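Local coordinates for protein gene product PA4716 (Pseudomonas aeruginosa, PDB 1U0K) that is of unknown function but is probably an isomerase of the PhzF family, at residues A[81-86]-A[118-123]; A[51-56]-A[62-67]; A[198-203]-A[229-234]. All blocks are in the same frame, centred on the assembly; numbering follows the deposited sequence.

Contacts 1 and 2 lie in one half of the molecule; helix 78-90, which carries one side of contact 1, follows strand 60-67 of contact 2 in the chain. They meet through Leu52: its CD2 lies 4.0 Å from Ala82 CB, and its CD1 lies 4.1 Å from Leu86 CD2, so the hairpin of contact 2 packs against the helix that forms one side of contact 1. Contact 3 lies across the chain's centre from contact 2, their centres about 30 Å apart, and about 24 Å centre to centre from contact 1. Contact 2 approaches the predicted active-site residue Glu48, with the Phe66 side chain about 7 Å from that of Glu48; contacts 1 and 3 lie away from it.

Contact 1: A[81-86]-A[118-123]; sequences GAAALL and FYAEMD
Phe118 lies over Ala84 where strand 117-129 passes across helix 78-90. This is helix-on-sheet packing of the kind found in diaminopimelate epimerase-like folds, to which the PhzF family belongs, where strands wrap around a central helix in each lobe. The strand is flanked by strands 106-114 and 267-282, which bond to its backbone, while residues 81-86 meet it through side chains and one carbonyl, without a hydrogen bond.

The Phe118 side chain can be followed outward. Its CB rests 3.8 Å from Ala84 CB, methyl against methylene. CG stays close to the same methyl, at 4.0 Å from Ala84 CB. With chi1 at -60°, CG stands beside the backbone N and opposite the carbonyl carbon, a setting that carries the ring over the helix backbone. CD1 still touches the methyl as well as Ala84 O, while CD2, CE1, CE2 and CZ meet the oxygen alone. All six ring carbons of Phe118 lie within 3.8 to 4.1 Å of Ala84 O, which puts the oxygen over the centre of the ring, 3.7 Å above its plane. A flat phenyl suits the site because it can cover a small residue and its peptide together, and alanine suits the helix because a single methyl lets the strand approach closely; Ala84 and Phe118 have their CA atoms 5.9 Å apart.

His87 and Leu276 also adjoin Phe118. Tyr119 and Glu121 leave from the other side of the strand, where Glu121 forms a salt bridge with Arg110. Two residues along from Phe118, Ala120 again faces the helix, and there the contact narrows to two methyl groups, Ala83 CB and Ala120 CB, 4.3 Å apart.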
ATOM      1  N   GLY A  81     -13.602 -12.660  -2.439  1.00  9.75           N
ATOM      2  CA  GLY A  81     -12.951 -12.366  -3.715  1.00  9.64           C
ATOM      3  C   GLY A  81     -12.503 -13.627  -4.424  1.00  9.42           C
ATOM      4  O   GLY A  81     -12.717 -13.777  -5.626  1.00  9.08           O
ATOM      5  N   ALA A  82     -11.893 -14.549  -3.687  1.00  9.35           N
ATOM      6  CA  ALA A  82     -11.512 -15.829  -4.256  1.00  9.22           C
ATOM      7  C   ALA A  82     -12.713 -16.583  -4.845  1.00  9.44           C
ATOM      8  O   ALA A  82     -12.639 -17.112  -5.953  1.00  9.25           O
ATOM      9  CB  ALA A  82     -10.795 -16.681  -3.223  1.00 10.06           C
ATOM     10  N   ALA A  83     -13.829 -16.617  -4.124  1.00  9.42           N
ATOM     11  CA  ALA A  83     -15.045 -17.286  -4.597  1.00  9.64           C
ATOM     12  C   ALA A  83     -15.519 -16.701  -5.926  1.00 10.00           C
ATOM     13  O   ALA A  83     -15.880 -17.434  -6.842  1.00  9.99           O
ATOM     14  CB  ALA A  83     -16.149 -17.221  -3.539  1.00 10.11           C
ATOM     15  N   ALA A  84     -15.519 -15.381  -6.023  1.00  9.74           N
ATOM     16  CA  ALA A  84     -15.951 -14.702  -7.232  1.00  9.95           C
ATOM     17  C   ALA A  84     -15.044 -15.046  -8.413  1.00  9.99           C
ATOM     18  O   ALA A  84     -15.523 -15.305  -9.522  1.00 10.38           O
ATOM     19  CB  ALA A  84     -15.983 -13.204  -7.010  1.00 10.07           C
ATOM     20  N   LEU A  85     -13.737 -15.055  -8.166  1.00  9.65           N
ATOM     21  CA  LEU A  85     -12.778 -15.371  -9.204  1.00  9.47           C
ATOM     22  C   LEU A  85     -12.940 -16.816  -9.654  1.00 10.07           C
ATOM     23  O   LEU A  85     -12.916 -17.087 -10.845  1.00  9.76           O
ATOM     24  CB  LEU A  85     -11.333 -15.090  -8.760  1.00  9.71           C
ATOM     25  CG  LEU A  85     -10.302 -15.514  -9.810  1.00 10.63           C
ATOM     26  CD1 LEU A  85     -10.450 -14.676 -11.078  1.00 11.81           C
ATOM     27  CD2 LEU A  85      -8.902 -15.452  -9.278  1.00 12.52           C
ATOM     28  N   LEU A  86     -13.118 -17.742  -8.714  1.00  9.56           N
ATOM     29  CA  LEU A  86     -13.305 -19.147  -9.079  1.00 10.27           C
ATOM     30  C   LEU A  86     -14.552 -19.337  -9.945  1.00 10.63           C
ATOM     31  O   LEU A  86     -14.538 -20.148 -10.858  1.00 10.71           O
ATOM     32  CB  LEU A  86     -13.368 -20.022  -7.832  1.00 10.12           C
ATOM     33  CG  LEU A  86     -12.053 -20.125  -7.061  1.00 11.05           C
ATOM     34  CD1 LEU A  86     -12.285 -20.823  -5.733  1.00 12.31           C
ATOM     35  CD2 LEU A  86     -10.990 -20.862  -7.837  1.00 11.67           C
ATOM     36  N   PHE A 118     -20.110 -10.209  -9.401  1.00 14.94           N
ATOM     37  CA  PHE A 118     -20.573 -11.337  -8.606  1.00 14.31           C
ATOM     38  C   PHE A 118     -21.078 -10.872  -7.250  1.00 14.15           C
ATOM     39  O   PHE A 118     -20.793  -9.764  -6.809  1.00 13.68           O
ATOM     40  CB  PHE A 118     -19.428 -12.350  -8.394  1.00 13.98           C
ATOM     41  CG  PHE A 118     -18.885 -12.913  -9.677  1.00 12.72           C
ATOM     42  CD1 PHE A 118     -17.904 -12.235 -10.389  1.00 13.33           C
ATOM     43  CD2 PHE A 118     -19.388 -14.095 -10.200  1.00 13.93           C
ATOM     44  CE1 PHE A 118     -17.441 -12.730 -11.604  1.00 13.56           C
ATOM     45  CE2 PHE A 118     -18.922 -14.599 -11.398  1.00 14.69           C
ATOM     46  CZ  PHE A 118     -17.941 -13.916 -12.102  1.00 14.56           C
ATOM     47  N   TYR A 119     -21.870 -11.725  -6.619  1.00 14.47           N
ATOM     48  CA  TYR A 119     -22.174 -11.617  -5.204  1.00 14.80           C
ATOM     49  C   TYR A 119     -21.668 -12.893  -4.564  1.00 14.92           C
ATOM     50  O   TYR A 119     -21.988 -13.985  -5.021  1.00 14.86           O
ATOM     51  CB  TYR A 119     -23.682 -11.472  -4.949  1.00 15.22           C
ATOM     52  CG  TYR A 119     -23.981 -11.156  -3.507  1.00 16.55           C
ATOM     53  CD1 TYR A 119     -23.955  -9.852  -3.049  1.00 17.78           C
ATOM     54  CD2 TYR A 119     -24.255 -12.168  -2.599  1.00 17.85           C
ATOM     55  CE1 TYR A 119     -24.210  -9.558  -1.720  1.00 18.24           C
ATOM     56  CE2 TYR A 119     -24.501 -11.889  -1.266  1.00 18.54           C
ATOM     57  CZ  TYR A 119     -24.476 -10.584  -0.833  1.00 19.94           C
ATOM     58  OH  TYR A 119     -24.727 -10.322   0.491  1.00 20.95           O
ATOM     59  N   ALA A 120     -20.886 -12.752  -3.502  1.00 14.24           N
ATOM     60  CA  ALA A 120     -20.327 -13.884  -2.794  1.00 14.80           C
ATOM     61  C   ALA A 120     -20.661 -13.812  -1.310  1.00 15.46           C
ATOM     62  O   ALA A 120     -20.749 -12.730  -0.732  1.00 14.63           O
ATOM     63  CB  ALA A 120     -18.825 -13.936  -2.997  1.00 14.69           C
ATOM     64  N   GLU A 121     -20.833 -14.979  -0.701  1.00 16.19           N
ATOM     65  CA  GLU A 121     -21.160 -15.083   0.712  1.00 17.22           C
ATOM     66  C   GLU A 121     -20.413 -16.236   1.350  1.00 17.41           C
ATOM     67  O   GLU A 121     -20.156 -17.252   0.714  1.00 16.64           O
ATOM     68  CB  GLU A 121     -22.661 -15.310   0.842  1.00 18.12           C
ATOM     69  CG  GLU A 121     -23.204 -15.381   2.249  1.00 21.12           C
ATOM     70  CD  GLU A 121     -24.684 -15.696   2.214  1.00 25.54           C
ATOM     71  OE1 GLU A 121     -25.473 -14.794   1.863  1.00 28.96           O
ATOM     72  OE2 GLU A 121     -25.057 -16.853   2.498  1.00 29.91           O
HETATM   73  N   MSE A 122     -20.069 -16.076   2.621  1.00 17.76           N
HETATM   74  CA  MSE A 122     -19.359 -17.100   3.360  1.00 18.74           C
HETATM   75  C   MSE A 122     -20.044 -17.373   4.693  1.00 19.17           C
HETATM   76  O   MSE A 122     -20.687 -16.486   5.250  1.00 18.97           O
HETATM   77  CB  MSE A 122     -17.921 -16.666   3.604  1.00 19.54           C
HETATM   78  CG  MSE A 122     -17.771 -15.494   4.558  1.00 20.71           C
HETATM   79 SE   MSE A 122     -15.993 -14.728   4.457  1.00 28.80          SE
HETATM   80  CE  MSE A 122     -15.148 -15.882   5.478  1.00 24.91           C
ATOM     81  N   ASP A 123     -19.896 -18.605   5.174  1.00 19.59           N
ATOM     82  CA  ASP A 123     -20.339 -19.013   6.503  1.00 20.47           C
ATOM     83  C   ASP A 123     -19.133 -19.043   7.434  1.00 20.48           C
ATOM     84  O   ASP A 123     -18.252 -19.892   7.311  1.00 20.49           O
ATOM     85  CB  ASP A 123     -21.001 -20.394   6.429  1.00 20.71           C
ATOM     86  CG  ASP A 123     -21.616 -20.836   7.757  1.00 23.34           C
ATOM     87  OD1 ASP A 123     -21.736 -20.011   8.693  1.00 26.35           O
ATOM     88  OD2 ASP A 123     -22.017 -22.003   7.946  1.00 25.60           O
TER

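Contact 2: A[51-56]-A[62-67]; sequences FLLPGD and RARIFT
Phe51 and Arg64 form a hydrogen-bonded pair in the antiparallel beta hairpin of strands 48-54 and 60-67. Phe51 N reaches Arg64 O at 2.8 Å, and Arg64 N returns to Phe51 O at 2.9 Å, both in the carbonyl plane. Leu53 and Arg62 repeat the exchange with donors tilted from that plane.

The buried part is apolar and close. Phe51 CE1 lies 3.8 Å from Phe66 CD1, the two rings almost perpendicular (88°) but obliquely placed. On the opposite face of the sheet from Phe51 and Arg64, Leu52 CD2 meets Ala63 CB at 4.0 Å, a small partner that leaves room for Leu52 to pack on helix 78-90.

The solvent side is looser. Arg62 turns at chi3 (-76°) and lays one guanidinium face over Leu53, whose CD1 is 3.9 Å from Arg62 NH1, an apolar touch toward the rim of the group. Arg64, by contrast, is tied down: its chain bends at chi2 and chi3 to form salt bridges with Glu71 and Asp34.

The backbone bonds thus fix the strand register. Arg62 suits a place open to solvent, its flat guanidinium covering the buried Leu53 while its charge probably stays hydrated; the charge of Arg64 is probably balanced by the two acids.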
ATOM      1  N   PHE A  51      -3.718 -16.390  -1.768  1.00  7.67           N
ATOM      2  CA  PHE A  51      -3.012 -17.348  -2.618  1.00  8.19           C
ATOM      3  C   PHE A  51      -3.756 -18.669  -2.543  1.00  9.00           C
ATOM      4  O   PHE A  51      -3.958 -19.189  -1.452  1.00  9.38           O
ATOM      5  CB  PHE A  51      -1.563 -17.507  -2.134  1.00  8.28           C
ATOM      6  CG  PHE A  51      -0.769 -16.233  -2.209  1.00  7.35           C
ATOM      7  CD1 PHE A  51      -0.849 -15.302  -1.182  1.00  8.06           C
ATOM      8  CD2 PHE A  51       0.022 -15.939  -3.315  1.00  6.71           C
ATOM      9  CE1 PHE A  51      -0.168 -14.107  -1.261  1.00  8.46           C
ATOM     10  CE2 PHE A  51       0.697 -14.729  -3.394  1.00  6.33           C
ATOM     11  CZ  PHE A  51       0.602 -13.820  -2.359  1.00  8.10           C
ATOM     12  N   LEU A  52      -4.189 -19.174  -3.693  1.00  9.36           N
ATOM     13  CA  LEU A  52      -4.963 -20.416  -3.777  1.00  9.92           C
ATOM     14  C   LEU A  52      -4.102 -21.577  -4.245  1.00 10.76           C
ATOM     15  O   LEU A  52      -3.273 -21.445  -5.140  1.00 11.13           O
ATOM     16  CB  LEU A  52      -6.162 -20.246  -4.710  1.00  9.86           C
ATOM     17  CG  LEU A  52      -7.131 -19.097  -4.393  1.00 10.71           C
ATOM     18  CD1 LEU A  52      -8.298 -19.040  -5.386  1.00 12.08           C
ATOM     19  CD2 LEU A  52      -7.670 -19.184  -2.974  1.00 12.27           C
ATOM     20  N   LEU A  53      -4.335 -22.734  -3.636  1.00 11.76           N
ATOM     21  CA  LEU A  53      -3.598 -23.953  -3.949  1.00 13.08           C
ATOM     22  C   LEU A  53      -4.631 -25.005  -4.375  1.00 13.57           C
ATOM     23  O   LEU A  53      -5.377 -25.523  -3.536  1.00 13.49           O
ATOM     24  CB  LEU A  53      -2.790 -24.404  -2.740  1.00 13.80           C
ATOM     25  CG  LEU A  53      -1.891 -23.293  -2.161  1.00 16.77           C
ATOM     26  CD1 LEU A  53      -1.441 -23.604  -0.750  1.00 20.51           C
ATOM     27  CD2 LEU A  53      -0.695 -23.053  -3.079  1.00 18.56           C
ATOM     28  N   PRO A  54      -4.704 -25.290  -5.673  1.00 14.41           N
ATOM     29  CA  PRO A  54      -5.650 -26.294  -6.169  1.00 14.55           C
ATOM     30  C   PRO A  54      -5.253 -27.698  -5.731  1.00 14.48           C
ATOM     31  O   PRO A  54      -4.105 -27.973  -5.384  1.00 14.12           O
ATOM     32  CB  PRO A  54      -5.553 -26.161  -7.693  1.00 15.22           C
ATOM     33  CG  PRO A  54      -4.202 -25.619  -7.939  1.00 16.36           C
ATOM     34  CD  PRO A  54      -3.893 -24.718  -6.768  1.00 14.24           C
ATOM     35  N   GLY A  55      -6.250 -28.575  -5.728  1.00 14.52           N
ATOM     36  CA  GLY A  55      -6.051 -29.982  -5.446  1.00 14.15           C
ATOM     37  C   GLY A  55      -6.966 -30.806  -6.324  1.00 14.31           C
ATOM     38  O   GLY A  55      -7.366 -30.378  -7.404  1.00 14.19           O
ATOM     39  N   ASP A  56      -7.344 -31.976  -5.832  1.00 13.58           N
ATOM     40  CA  ASP A  56      -8.101 -32.931  -6.638  1.00 13.65           C
ATOM     41  C   ASP A  56      -9.615 -32.685  -6.696  1.00 13.54           C
ATOM     42  O   ASP A  56     -10.334 -33.375  -7.413  1.00 13.64           O
ATOM     43  CB  ASP A  56      -7.791 -34.366  -6.185  1.00 13.83           C
ATOM     44  CG  ASP A  56      -8.212 -34.657  -4.756  1.00 15.00           C
ATOM     45  OD1 ASP A  56      -8.890 -33.834  -4.110  1.00 14.18           O
ATOM     46  OD2 ASP A  56      -7.876 -35.717  -4.192  1.00 16.34           O
ATOM     47  N   ARG A  62      -7.038 -24.905  -0.939  1.00 12.08           N
ATOM     48  CA  ARG A  62      -6.392 -24.337   0.229  1.00 12.59           C
ATOM     49  C   ARG A  62      -6.091 -22.877  -0.069  1.00 12.33           C
ATOM     50  O   ARG A  62      -5.848 -22.499  -1.219  1.00 12.21           O
ATOM     51  CB  ARG A  62      -5.116 -25.081   0.579  1.00 13.34           C
ATOM     52  CG  ARG A  62      -5.331 -26.534   0.974  1.00 16.07           C
ATOM     53  CD  ARG A  62      -4.039 -27.249   1.326  1.00 21.10           C
ATOM     54  NE  ARG A  62      -3.260 -27.587   0.134  1.00 25.85           N
ATOM     55  CZ  ARG A  62      -1.934 -27.500   0.025  1.00 28.63           C
ATOM     56  NH1 ARG A  62      -1.177 -27.073   1.037  1.00 30.81           N
ATOM     57  NH2 ARG A  62      -1.349 -27.847  -1.118  1.00 30.68           N
ATOM     58  N   ALA A  63      -6.110 -22.070   0.972  1.00 11.68           N
ATOM     59  CA  ALA A  63      -5.857 -20.640   0.837  1.00 11.49           C
ATOM     60  C   ALA A  63      -4.849 -20.159   1.867  1.00 11.80           C
ATOM     61  O   ALA A  63      -4.761 -20.686   2.977  1.00 12.49           O
ATOM     62  CB  ALA A  63      -7.124 -19.896   0.968  1.00 11.51           C
ATOM     63  N   ARG A  64      -4.086 -19.146   1.479  1.00 11.00           N
ATOM     64  CA  ARG A  64      -3.159 -18.476   2.370  1.00 11.27           C
ATOM     65  C   ARG A  64      -3.416 -16.980   2.193  1.00 10.17           C
ATOM     66  O   ARG A  64      -3.445 -16.489   1.061  1.00  9.41           O
ATOM     67  CB  ARG A  64      -1.706 -18.798   2.009  1.00 11.81           C
ATOM     68  CG  ARG A  64      -1.325 -20.280   1.942  1.00 15.61           C
ATOM     69  CD  ARG A  64      -1.096 -20.926   3.275  1.00 17.32           C
ATOM     70  NE  ARG A  64       0.016 -20.366   4.041  1.00 16.96           N
ATOM     71  CZ  ARG A  64       1.296 -20.677   3.894  1.00 17.56           C
ATOM     72  NH1 ARG A  64       1.709 -21.524   2.963  1.00 19.78           N
ATOM     73  NH2 ARG A  64       2.182 -20.110   4.698  1.00 19.49           N
ATOM     74  N   ILE A  65      -3.636 -16.281   3.301  1.00  9.45           N
ATOM     75  CA  ILE A  65      -3.925 -14.850   3.291  1.00  9.19           C
ATOM     76  C   ILE A  65      -2.823 -14.101   4.005  1.00  9.35           C
ATOM     77  O   ILE A  65      -2.433 -14.468   5.108  1.00  9.64           O
ATOM     78  CB  ILE A  65      -5.276 -14.542   3.976  1.00  9.41           C
ATOM     79  CG1 ILE A  65      -6.436 -15.236   3.263  1.00 10.56           C
ATOM     80  CG2 ILE A  65      -5.510 -13.051   4.024  1.00 10.79           C
ATOM     81  CD1 ILE A  65      -7.731 -15.235   4.060  1.00 13.11           C
ATOM     82  N   PHE A  66      -2.308 -13.056   3.362  1.00  8.84           N
ATOM     83  CA  PHE A  66      -1.277 -12.214   3.933  1.00  9.32           C
ATOM     84  C   PHE A  66      -1.670 -10.754   3.908  1.00  9.32           C
ATOM     85  O   PHE A  66      -2.252 -10.270   2.935  1.00  9.99           O
ATOM     86  CB  PHE A  66       0.022 -12.340   3.150  1.00  9.23           C
ATOM     87  CG  PHE A  66       0.675 -13.686   3.252  1.00 10.52           C
ATOM     88  CD1 PHE A  66       0.214 -14.748   2.503  1.00 11.74           C
ATOM     89  CD2 PHE A  66       1.782 -13.868   4.069  1.00 11.18           C
ATOM     90  CE1 PHE A  66       0.834 -15.985   2.598  1.00 11.77           C
ATOM     91  CE2 PHE A  66       2.398 -15.106   4.169  1.00 12.34           C
ATOM     92  CZ  PHE A  66       1.922 -16.157   3.436  1.00 12.03           C
ATOM     93  N   THR A  67      -1.307 -10.046   4.973  1.00  9.90           N
ATOM     94  CA  THR A  67      -1.201  -8.590   4.919  1.00  9.07           C
ATOM     95  C   THR A  67       0.242  -8.228   4.596  1.00  9.51           C
ATOM     96  O   THR A  67       1.094  -9.089   4.472  1.00  9.04           O
ATOM     97  CB  THR A  67      -1.609  -7.924   6.242  1.00  9.33           C
ATOM     98  OG1 THR A  67      -0.651  -8.266   7.251  1.00 10.77           O
ATOM     99  CG2 THR A  67      -2.939  -8.401   6.739  1.00 10.58           C
TER

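Contact 3: A[198-203]-A[229-234]; sequences YLLDVD and AAYLVE
Leu232 pushes a methyl group against Val202 where helix 222-234 packs on the end of strand 196-201. A helix held within curved strands recurs in diaminopimelate epimerase-like folds such as that of the PhzF family, and this helix appears to fill that role in the other lobe from helix 78-90.

The helix offers two bumps of different shape, the broad ring of Tyr231 and the narrower branched tip of Leu232. The angle between them forms a notch, and Val202 fills it: its CG1 is 4.3 Å from Tyr231 CE2 and 4.1 Å from Leu232 CD2. Val202 CG1 stands beside its own backbone N, chi1 -55°, which directs this methyl at the helix. A beta-branched residue suits the spot because its bulk begins at CB, giving a short, wide knob rather than a long arm.

Leu200 supplies the neighbouring knob. Its CD2 lies 4.3 Å from Tyr231 CD2, so Leu200 and Val202 meet the same flank of the ring at successive carbons. The approach is oblique. At the far end of the ring the tyrosine hydroxyl hydrogen-bonds to Pro156 O, which gives the hydroxyl of this buried side chain a backbone partner; Leu168 and Pro170 also touch Tyr231. Tyrosine therefore serves twice, as a broad apolar surface for the methyls of Leu200 and Val202 and as a polar end for a backbone carbonyl.

Leu232 reaches across at an angle to Val202. Its CD2 comes to 3.7 Å from Val202 CB and lies 3.9 Å from Val202 O.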
ATOM      1  N   TYR A 198     -11.257  -3.063  16.845  1.00 18.68           N
ATOM      2  CA  TYR A 198     -12.255  -2.588  15.895  1.00 18.56           C
ATOM      3  C   TYR A 198     -13.171  -1.590  16.622  1.00 18.75           C
ATOM      4  O   TYR A 198     -13.912  -1.968  17.527  1.00 18.51           O
ATOM      5  CB  TYR A 198     -13.061  -3.763  15.333  1.00 18.23           C
ATOM      6  CG  TYR A 198     -13.888  -3.429  14.115  1.00 18.58           C
ATOM      7  CD1 TYR A 198     -13.363  -3.551  12.837  1.00 18.66           C
ATOM      8  CD2 TYR A 198     -15.203  -2.999  14.238  1.00 18.21           C
ATOM      9  CE1 TYR A 198     -14.123  -3.251  11.707  1.00 18.87           C
ATOM     10  CE2 TYR A 198     -15.975  -2.692  13.117  1.00 18.65           C
ATOM     11  CZ  TYR A 198     -15.429  -2.813  11.849  1.00 19.32           C
ATOM     12  OH  TYR A 198     -16.199  -2.500  10.741  1.00 20.50           O
ATOM     13  N   LEU A 199     -13.084  -0.321  16.244  1.00 19.30           N
ATOM     14  CA  LEU A 199     -13.957   0.714  16.809  1.00 20.13           C
ATOM     15  C   LEU A 199     -15.339   0.592  16.196  1.00 20.63           C
ATOM     16  O   LEU A 199     -15.466   0.475  14.982  1.00 20.54           O
ATOM     17  CB  LEU A 199     -13.406   2.112  16.544  1.00 20.30           C
ATOM     18  CG  LEU A 199     -11.976   2.420  16.997  1.00 21.17           C
ATOM     19  CD1 LEU A 199     -11.651   3.885  16.758  1.00 22.25           C
ATOM     20  CD2 LEU A 199     -11.771   2.056  18.455  1.00 21.60           C
ATOM     21  N   LEU A 200     -16.372   0.645  17.037  1.00 21.45           N
ATOM     22  CA  LEU A 200     -17.728   0.306  16.616  1.00 22.00           C
ATOM     23  C   LEU A 200     -18.763   1.303  17.132  1.00 23.00           C
ATOM     24  O   LEU A 200     -18.937   1.439  18.328  1.00 22.96           O
ATOM     25  CB  LEU A 200     -18.091  -1.090  17.116  1.00 21.87           C
ATOM     26  CG  LEU A 200     -19.466  -1.656  16.746  1.00 21.50           C
ATOM     27  CD1 LEU A 200     -19.599  -1.782  15.242  1.00 21.38           C
ATOM     28  CD2 LEU A 200     -19.670  -3.000  17.412  1.00 21.37           C
ATOM     29  N   ASP A 201     -19.430   1.983  16.207  1.00 24.10           N
ATOM     30  CA  ASP A 201     -20.675   2.700  16.489  1.00 25.10           C
ATOM     31  C   ASP A 201     -21.836   1.711  16.328  1.00 25.74           C
ATOM     32  O   ASP A 201     -22.217   1.379  15.210  1.00 25.35           O
ATOM     33  CB  ASP A 201     -20.802   3.887  15.532  1.00 25.25           C
ATOM     34  CG  ASP A 201     -22.175   4.537  15.567  1.00 26.34           C
ATOM     35  OD1 ASP A 201     -22.911   4.337  16.553  1.00 29.04           O
ATOM     36  OD2 ASP A 201     -22.589   5.256  14.639  1.00 28.44           O
ATOM     37  N   VAL A 202     -22.387   1.231  17.440  1.00 26.49           N
ATOM     38  CA  VAL A 202     -23.395   0.169  17.403  1.00 27.56           C
ATOM     39  C   VAL A 202     -24.738   0.633  16.838  1.00 28.04           C
ATOM     40  O   VAL A 202     -25.480  -0.173  16.271  1.00 28.27           O
ATOM     41  CB  VAL A 202     -23.625  -0.497  18.786  1.00 27.60           C
ATOM     42  CG1 VAL A 202     -22.314  -1.006  19.369  1.00 27.68           C
ATOM     43  CG2 VAL A 202     -24.331   0.448  19.759  1.00 27.90           C
ATOM     44  N   ASP A 203     -25.047   1.916  16.995  1.00 28.56           N
ATOM     45  CA  ASP A 203     -26.322   2.461  16.526  1.00 28.81           C
ATOM     46  C   ASP A 203     -26.296   2.663  15.020  1.00 28.32           C
ATOM     47  O   ASP A 203     -27.230   2.264  14.316  1.00 28.93           O
ATOM     48  CB  ASP A 203     -26.639   3.793  17.212  1.00 29.13           C
ATOM     49  CG  ASP A 203     -26.844   3.650  18.709  1.00 30.11           C
ATOM     50  OD1 ASP A 203     -27.305   2.580  19.167  1.00 31.99           O
ATOM     51  OD2 ASP A 203     -26.573   4.572  19.508  1.00 33.14           O
ATOM     52  N   ALA A 229     -21.334  -8.576  13.792  1.00 19.65           N
ATOM     53  CA  ALA A 229     -22.711  -9.022  13.612  1.00 19.90           C
ATOM     54  C   ALA A 229     -23.161  -9.853  14.796  1.00 20.05           C
ATOM     55  O   ALA A 229     -24.273  -9.665  15.285  1.00 20.43           O
ATOM     56  CB  ALA A 229     -22.855  -9.826  12.330  1.00 19.77           C
ATOM     57  N   ALA A 230     -22.300 -10.763  15.250  1.00 19.80           N
ATOM     58  CA  ALA A 230     -22.618 -11.657  16.365  1.00 20.02           C
ATOM     59  C   ALA A 230     -22.772 -10.868  17.660  1.00 20.27           C
ATOM     60  O   ALA A 230     -23.613 -11.206  18.491  1.00 20.52           O
ATOM     61  CB  ALA A 230     -21.552 -12.718  16.527  1.00 19.93           C
ATOM     62  N   TYR A 231     -21.963  -9.823  17.812  1.00 19.84           N
ATOM     63  CA  TYR A 231     -22.009  -8.946  18.979  1.00 20.00           C
ATOM     64  C   TYR A 231     -23.325  -8.189  19.038  1.00 20.62           C
ATOM     65  O   TYR A 231     -23.993  -8.172  20.074  1.00 20.32           O
ATOM     66  CB  TYR A 231     -20.854  -7.936  18.939  1.00 19.80           C
ATOM     67  CG  TYR A 231     -20.833  -6.958  20.102  1.00 19.05           C
ATOM     68  CD1 TYR A 231     -20.060  -7.208  21.227  1.00 18.65           C
ATOM     69  CD2 TYR A 231     -21.571  -5.786  20.060  1.00 18.66           C
ATOM     70  CE1 TYR A 231     -20.042  -6.323  22.294  1.00 19.84           C
ATOM     71  CE2 TYR A 231     -21.564  -4.891  21.123  1.00 20.15           C
ATOM     72  CZ  TYR A 231     -20.800  -5.171  22.232  1.00 20.76           C
ATOM     73  OH  TYR A 231     -20.794  -4.270  23.280  1.00 22.17           O
ATOM     74  N   LEU A 232     -23.687  -7.547  17.930  1.00 21.07           N
ATOM     75  CA  LEU A 232     -24.916  -6.767  17.860  1.00 22.04           C
ATOM     76  C   LEU A 232     -26.132  -7.640  18.173  1.00 22.88           C
ATOM     77  O   LEU A 232     -27.013  -7.229  18.909  1.00 22.95           O
ATOM     78  CB  LEU A 232     -25.060  -6.083  16.496  1.00 22.15           C
ATOM     79  CG  LEU A 232     -24.022  -4.996  16.182  1.00 22.38           C
ATOM     80  CD1 LEU A 232     -24.083  -4.586  14.728  1.00 23.37           C
ATOM     81  CD2 LEU A 232     -24.215  -3.771  17.073  1.00 23.16           C
ATOM     82  N   VAL A 233     -26.147  -8.862  17.656  1.00 23.86           N
ATOM     83  CA  VAL A 233     -27.253  -9.785  17.893  1.00 24.59           C
ATOM     84  C   VAL A 233     -27.260 -10.301  19.343  1.00 25.29           C
ATOM     85  O   VAL A 233     -28.324 -10.450  19.949  1.00 25.18           O
ATOM     86  CB  VAL A 233     -27.209 -10.938  16.856  1.00 24.75           C
ATOM     87  CG1 VAL A 233     -28.117 -12.085  17.240  1.00 25.35           C
ATOM     88  CG2 VAL A 233     -27.592 -10.398  15.490  1.00 24.43           C
ATOM     89  N   GLU A 234     -26.077 -10.554  19.893  1.00 26.11           N
ATOM     90  CA  GLU A 234     -25.929 -11.057  21.262  1.00 26.91           C
ATOM     91  C   GLU A 234     -26.453 -10.050  22.296  1.00 27.09           C
ATOM     92  O   GLU A 234     -27.063 -10.441  23.298  1.00 26.94           O
ATOM     93  CB  GLU A 234     -24.455 -11.393  21.538  1.00 27.54           C
ATOM     94  CG  GLU A 234     -24.111 -11.760  22.978  1.00 29.40           C
ATOM     95  CD  GLU A 234     -24.869 -12.972  23.479  1.00 33.26           C
ATOM     96  OE1 GLU A 234     -24.774 -14.046  22.845  1.00 35.12           O
ATOM     97  OE2 GLU A 234     -25.558 -12.848  24.519  1.00 36.68           O
TER